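Local coordinates for protein glutathionyl-hydroquinone reductase PcpF (Sphingobium chlorophenolicum, PDB 4FQU) that catalyses the glutathione-dependent reduction of glutathionyl-hydroquinones to hydroquinones, a step in the degradation of the pollutant pentachlorophenol, at residues Gly2-Tyr14 with Tyr106-Val120. Numbering follows the deposited sequence.
Sequences GLLIDGVWRDAWY and YQVYTAADPTYTGRV
The N-terminal beta hairpin of strands 3-4 and 9-10 docks on helix 106-112 and the loop after it, part of the N-terminal, thioredoxin-like region of this Xi-class glutathione transferase. A single antiparallel bridge, the hydrogen-bonded pair Leu4 and Gly118, sets the register: Leu4 N gives Gly118 O a 3.0 Å hydrogen bond, nearly straight at 163°, while the return bond from Gly118 N to Leu4 O is more bent. Beyond it, Thr117 OG1 donates to Ile5 O (2.9 Å) and Gly7 N to Tyr116 O (3.2 Å), both from above the carbonyl plane. Leu4 drives its isobutyl group between Val120 CG2, of a probable glutathione-binding residue, the CB atoms of Tyr106 and Tyr109, and Tyr116 CD2, 3.6 Å from Leu4 CD1. With CG anti to the backbone N (chi1 176°), Trp9 lays its indole almost parallel to the Tyr106 ring (10°) but slid until they barely overlap; Trp9 CB sits over the phenol face, 3.5 Å from the Tyr106 centroid, a CH-pi contact. Trp9 NE1 hydrogen-bonds to Glu83 O. Shortening Tyr106 to an alanine would remove that face and is likely to leave the indole freer to shift. Hydrogen bonds thus hold the hairpin edge, while Leu4 and Trp9 supply apolar contact.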
loop_
_atom_site.group_PDB
_atom_site.type_symbol
_atom_site.label_atom_id
_atom_site.label_comp_id
_atom_site.label_asym_id
_atom_site.label_seq_id
_atom_site.Cartn_x
_atom_site.Cartn_y
_atom_site.Cartn_z
ATOM N N GLY A 2 5.279 10.960 21.289
ATOM C CA GLY A 2 4.621 11.629 22.399
ATOM C C GLY A 2 4.535 10.799 23.674
ATOM O O GLY A 2 4.059 9.671 23.648
ATOM N N LEU A 3 5.006 11.353 24.786
ATOM C CA LEU A 3 4.857 10.720 26.084
ATOM C C LEU A 3 4.528 11.768 27.129
ATOM O O LEU A 3 4.743 12.965 26.942
ATOM C CB LEU A 3 6.143 10.036 26.523
ATOM C CG LEU A 3 6.731 8.899 25.712
ATOM C CD1 LEU A 3 7.849 8.322 26.486
ATOM C CD2 LEU A 3 5.722 7.835 25.457
ATOM N N LEU A 4 3.998 11.328 28.249
ATOM C CA LEU A 4 3.918 12.239 29.363
ATOM C C LEU A 4 5.163 11.997 30.182
ATOM O O LEU A 4 5.450 10.879 30.572
ATOM C CB LEU A 4 2.639 12.043 30.181
ATOM C CG LEU A 4 1.448 12.858 29.678
ATOM C CD1 LEU A 4 0.273 12.638 30.581
ATOM C CD2 LEU A 4 1.769 14.337 29.648
ATOM N N ILE A 5 5.933 13.039 30.439
ATOM C CA ILE A 5 7.197 12.822 31.137
ATOM C C ILE A 5 7.173 13.219 32.587
ATOM O O ILE A 5 7.633 12.463 33.416
ATOM C CB ILE A 5 8.385 13.466 30.448
ATOM C CG1 ILE A 5 9.514 12.448 30.402
ATOM C CG2 ILE A 5 8.710 14.809 31.117
ATOM C CD1 ILE A 5 9.132 11.233 29.642
ATOM N N ASP A 6 6.648 14.373 32.941
ATOM C CA ASP A 6 6.516 14.554 34.364
ATOM C C ASP A 6 5.244 15.326 34.483
ATOM O O ASP A 6 5.164 16.306 35.194
ATOM C CB ASP A 6 7.735 15.283 34.973
ATOM C CG ASP A 6 8.797 14.323 35.603
ATOM O OD1 ASP A 6 10.008 14.403 35.275
ATOM O OD2 ASP A 6 8.439 13.504 36.465
ATOM N N GLY A 7 4.229 14.875 33.771
ATOM C CA GLY A 7 3.014 15.642 33.654
ATOM C C GLY A 7 3.204 16.616 32.492
ATOM O O GLY A 7 2.374 17.512 32.228
ATOM N N VAL A 8 4.310 16.474 31.782
ATOM C CA VAL A 8 4.464 17.380 30.687
ATOM C C VAL A 8 4.463 16.630 29.403
ATOM O O VAL A 8 4.996 15.545 29.325
ATOM C CB VAL A 8 5.725 18.158 30.830
ATOM C CG1 VAL A 8 6.013 18.952 29.559
ATOM C CG2 VAL A 8 5.564 19.066 31.993
ATOM N N TRP A 9 3.875 17.198 28.373
ATOM C CA TRP A 9 3.755 16.418 27.172
ATOM C C TRP A 9 4.985 16.601 26.315
ATOM O O TRP A 9 5.377 17.718 26.038
ATOM C CB TRP A 9 2.474 16.767 26.411
ATOM C CG TRP A 9 2.374 16.039 25.105
ATOM C CD1 TRP A 9 2.596 16.550 23.863
ATOM C CD2 TRP A 9 2.074 14.669 24.922
ATOM N NE1 TRP A 9 2.439 15.580 22.919
ATOM C CE2 TRP A 9 2.109 14.415 23.548
ATOM C CE3 TRP A 9 1.761 13.630 25.789
ATOM C CZ2 TRP A 9 1.844 13.194 23.028
ATOM C CZ3 TRP A 9 1.500 12.421 25.273
ATOM C CH2 TRP A 9 1.551 12.206 23.904
ATOM N N ARG A 10 5.587 15.500 25.887
ATOM C CA ARG A 10 6.835 15.558 25.145
ATOM C C ARG A 10 6.781 14.728 23.865
ATOM O O ARG A 10 6.810 13.507 23.919
ATOM C CB ARG A 10 7.997 15.054 26.022
ATOM C CG ARG A 10 8.188 15.754 27.366
ATOM C CD ARG A 10 9.647 16.282 27.578
ATOM N NE ARG A 10 9.673 17.701 27.939
ATOM C CZ ARG A 10 9.507 18.177 29.186
ATOM N NH1 ARG A 10 9.332 17.358 30.238
ATOM N NH2 ARG A 10 9.515 19.495 29.400
ATOM N N ASP A 11 6.729 15.381 22.712
ATOM C CA ASP A 11 6.894 14.677 21.431
ATOM C C ASP A 11 8.396 14.502 21.093
ATOM O O ASP A 11 8.762 14.049 20.010
ATOM C CB ASP A 11 6.123 15.405 20.305
ATOM C CG ASP A 11 5.811 14.492 19.095
ATOM O OD1 ASP A 11 5.971 13.234 19.194
ATOM O OD2 ASP A 11 5.385 15.053 18.045
ATOM N N ALA A 12 9.249 14.858 22.052
ATOM C CA ALA A 12 10.706 14.754 21.919
ATOM C C ALA A 12 11.325 13.607 22.760
ATOM O O ALA A 12 11.441 13.721 23.992
ATOM C CB ALA A 12 11.369 16.115 22.278
ATOM N N TRP A 13 11.736 12.527 22.085
ATOM C CA TRP A 13 12.327 11.322 22.721
ATOM C C TRP A 13 11.848 10.935 24.146
ATOM O O TRP A 13 10.958 11.554 24.742
ATOM C CB TRP A 13 13.885 11.295 22.698
ATOM C CG TRP A 13 14.611 12.262 21.774
ATOM C CD1 TRP A 13 14.717 12.184 20.405
ATOM C CD2 TRP A 13 15.376 13.418 22.168
ATOM N NE1 TRP A 13 15.470 13.239 19.927
ATOM C CE2 TRP A 13 15.888 14.006 20.986
ATOM C CE3 TRP A 13 15.662 14.023 23.406
ATOM C CZ2 TRP A 13 16.668 15.164 21.005
ATOM C CZ3 TRP A 13 16.437 15.172 23.424
ATOM C CH2 TRP A 13 16.932 15.729 22.231
ATOM N N TYR A 14 12.506 9.914 24.690
ATOM C CA TYR A 14 12.055 9.213 25.898
ATOM C C TYR A 14 13.017 9.250 27.146
ATOM O O TYR A 14 12.934 8.378 28.021
ATOM C CB TYR A 14 11.616 7.774 25.465
ATOM C CG TYR A 14 12.202 6.571 26.204
ATOM C CD1 TYR A 14 11.492 5.968 27.242
ATOM C CD2 TYR A 14 13.437 6.004 25.843
ATOM C CE1 TYR A 14 11.990 4.858 27.933
ATOM C CE2 TYR A 14 13.947 4.878 26.534
ATOM C CZ TYR A 14 13.201 4.320 27.584
ATOM O OH TYR A 14 13.613 3.231 28.318
ATOM N N TYR A 106 -3.928 13.509 26.763
ATOM C CA TYR A 106 -2.921 13.609 27.834
ATOM C C TYR A 106 -3.428 14.356 29.073
ATOM O O TYR A 106 -3.105 13.974 30.180
ATOM C CB TYR A 106 -1.538 14.100 27.340
ATOM C CG TYR A 106 -1.309 15.585 27.038
ATOM C CD1 TYR A 106 -1.390 16.543 28.021
ATOM C CD2 TYR A 106 -0.946 16.005 25.766
ATOM C CE1 TYR A 106 -1.146 17.878 27.749
ATOM C CE2 TYR A 106 -0.722 17.337 25.478
ATOM C CZ TYR A 106 -0.822 18.261 26.481
ATOM O OH TYR A 106 -0.602 19.583 26.213
ATOM N N GLN A 107 -4.257 15.382 28.905
ATOM C CA GLN A 107 -4.861 16.056 30.064
ATOM C C GLN A 107 -5.802 15.181 30.916
ATOM O O GLN A 107 -6.151 15.592 32.033
ATOM C CB GLN A 107 -5.646 17.312 29.652
ATOM C CG GLN A 107 -4.844 18.476 29.210
ATOM C CD GLN A 107 -5.649 19.395 28.363
ATOM O OE1 GLN A 107 -6.315 18.967 27.419
ATOM N NE2 GLN A 107 -5.628 20.669 28.699
ATOM N N VAL A 108 -6.257 14.031 30.399
ATOM C CA VAL A 108 -7.083 13.137 31.194
ATOM C C VAL A 108 -6.173 12.435 32.182
ATOM O O VAL A 108 -6.455 12.398 33.378
ATOM C CB VAL A 108 -7.829 12.081 30.364
ATOM C CG1 VAL A 108 -8.622 11.149 31.280
ATOM C CG2 VAL A 108 -8.771 12.733 29.380
ATOM N N TYR A 109 -5.053 11.910 31.697
ATOM C CA TYR A 109 -4.098 11.244 32.591
ATOM C C TYR A 109 -3.631 12.147 33.701
ATOM O O TYR A 109 -3.460 11.712 34.845
ATOM C CB TYR A 109 -2.894 10.700 31.837
ATOM C CG TYR A 109 -3.214 9.436 31.056
ATOM C CD1 TYR A 109 -3.864 9.478 29.813
ATOM C CD2 TYR A 109 -2.872 8.214 31.555
ATOM C CE1 TYR A 109 -4.142 8.333 29.103
ATOM C CE2 TYR A 109 -3.157 7.060 30.862
ATOM C CZ TYR A 109 -3.781 7.113 29.644
ATOM O OH TYR A 109 -4.032 5.913 29.025
ATOM N N THR A 110 -3.474 13.412 33.352
ATOM C CA THR A 110 -2.817 14.400 34.205
ATOM C C THR A 110 -3.773 15.034 35.198
ATOM O O THR A 110 -3.393 15.568 36.244
ATOM C CB THR A 110 -2.197 15.486 33.339
ATOM O OG1 THR A 110 -0.878 15.700 33.799
ATOM C CG2 THR A 110 -3.022 16.815 33.362
ATOM N N ALA A 111 -5.045 14.955 34.859
ATOM C CA ALA A 111 -6.068 15.525 35.716
ATOM C C ALA A 111 -6.110 14.724 36.978
ATOM O O ALA A 111 -6.381 15.245 38.029
ATOM C CB ALA A 111 -7.417 15.485 35.023
ATOM N N ALA A 112 -5.810 13.444 36.825
ATOM C CA ALA A 112 -5.809 12.459 37.897
ATOM C C ALA A 112 -4.507 12.415 38.715
ATOM O O ALA A 112 -4.548 12.293 39.908
ATOM C CB ALA A 112 -6.079 11.085 37.290
ATOM N N ASP A 113 -3.369 12.534 38.031
ATOM C CA ASP A 113 -2.018 12.333 38.570
ATOM C C ASP A 113 -1.040 13.290 37.864
ATOM O O ASP A 113 -0.591 13.033 36.744
ATOM C CB ASP A 113 -1.618 10.904 38.288
ATOM C CG ASP A 113 -0.196 10.575 38.707
ATOM O OD1 ASP A 113 0.584 11.519 39.045
ATOM O OD2 ASP A 113 0.117 9.339 38.666
ATOM N N PRO A 114 -0.720 14.410 38.517
ATOM C CA PRO A 114 -0.131 15.558 37.845
ATOM C C PRO A 114 1.285 15.369 37.367
ATOM O O PRO A 114 1.752 16.153 36.515
ATOM C CB PRO A 114 -0.185 16.615 38.924
ATOM C CG PRO A 114 -1.379 16.285 39.653
ATOM C CD PRO A 114 -1.214 14.809 39.836
ATOM N N THR A 115 1.958 14.341 37.863
ATOM C CA THR A 115 3.335 14.124 37.454
ATOM C C THR A 115 3.483 12.886 36.587
ATOM O O THR A 115 4.588 12.522 36.221
ATOM C CB THR A 115 4.238 14.016 38.678
ATOM O OG1 THR A 115 3.634 13.125 39.636
ATOM C CG2 THR A 115 4.399 15.382 39.289
ATOM N N TYR A 116 2.363 12.245 36.271
ATOM C CA TYR A 116 2.339 11.011 35.494
ATOM C C TYR A 116 3.420 10.888 34.427
ATOM O O TYR A 116 3.576 11.750 33.578
ATOM C CB TYR A 116 0.973 10.836 34.843
ATOM C CG TYR A 116 0.862 9.625 33.949
ATOM C CD1 TYR A 116 0.522 8.368 34.461
ATOM C CD2 TYR A 116 1.076 9.720 32.595
ATOM C CE1 TYR A 116 0.408 7.233 33.638
ATOM C CE2 TYR A 116 0.953 8.585 31.776
ATOM C CZ TYR A 116 0.622 7.354 32.305
ATOM O OH TYR A 116 0.505 6.268 31.473
ATOM N N THR A 117 4.160 9.789 34.466
ATOM C CA THR A 117 5.093 9.479 33.396
ATOM C C THR A 117 4.665 8.217 32.695
ATOM O O THR A 117 4.709 7.153 33.302
ATOM C CB THR A 117 6.480 9.179 33.941
ATOM O OG1 THR A 117 6.822 10.130 34.967
ATOM C CG2 THR A 117 7.480 9.175 32.799
ATOM N N GLY A 118 4.271 8.311 31.437
ATOM C CA GLY A 118 4.063 7.103 30.672
ATOM C C GLY A 118 3.444 7.354 29.337
ATOM O O GLY A 118 3.419 8.495 28.871
ATOM N N ARG A 119 2.929 6.322 28.684
ATOM C CA ARG A 119 2.263 6.661 27.431
ATOM C C ARG A 119 0.847 7.161 27.711
ATOM O O ARG A 119 0.345 7.023 28.817
ATOM C CB ARG A 119 2.311 5.530 26.426
ATOM C CG ARG A 119 3.475 4.611 26.639
ATOM C CD ARG A 119 3.380 3.490 25.659
ATOM N NE ARG A 119 3.233 4.068 24.348
ATOM C CZ ARG A 119 2.459 3.568 23.400
ATOM N NH1 ARG A 119 1.764 2.441 23.638
ATOM N NH2 ARG A 119 2.404 4.212 22.224
ATOM N N VAL A 120 0.243 7.819 26.733
ATOM C CA VAL A 120 -1.087 8.413 26.914
ATOM C C VAL A 120 -1.969 7.826 25.837
ATOM O O VAL A 120 -2.019 8.394 24.722
ATOM C CB VAL A 120 -1.117 9.987 26.762
ATOM C CG1 VAL A 120 -2.522 10.483 26.904
ATOM C CG2 VAL A 120 -0.261 10.685 27.807
#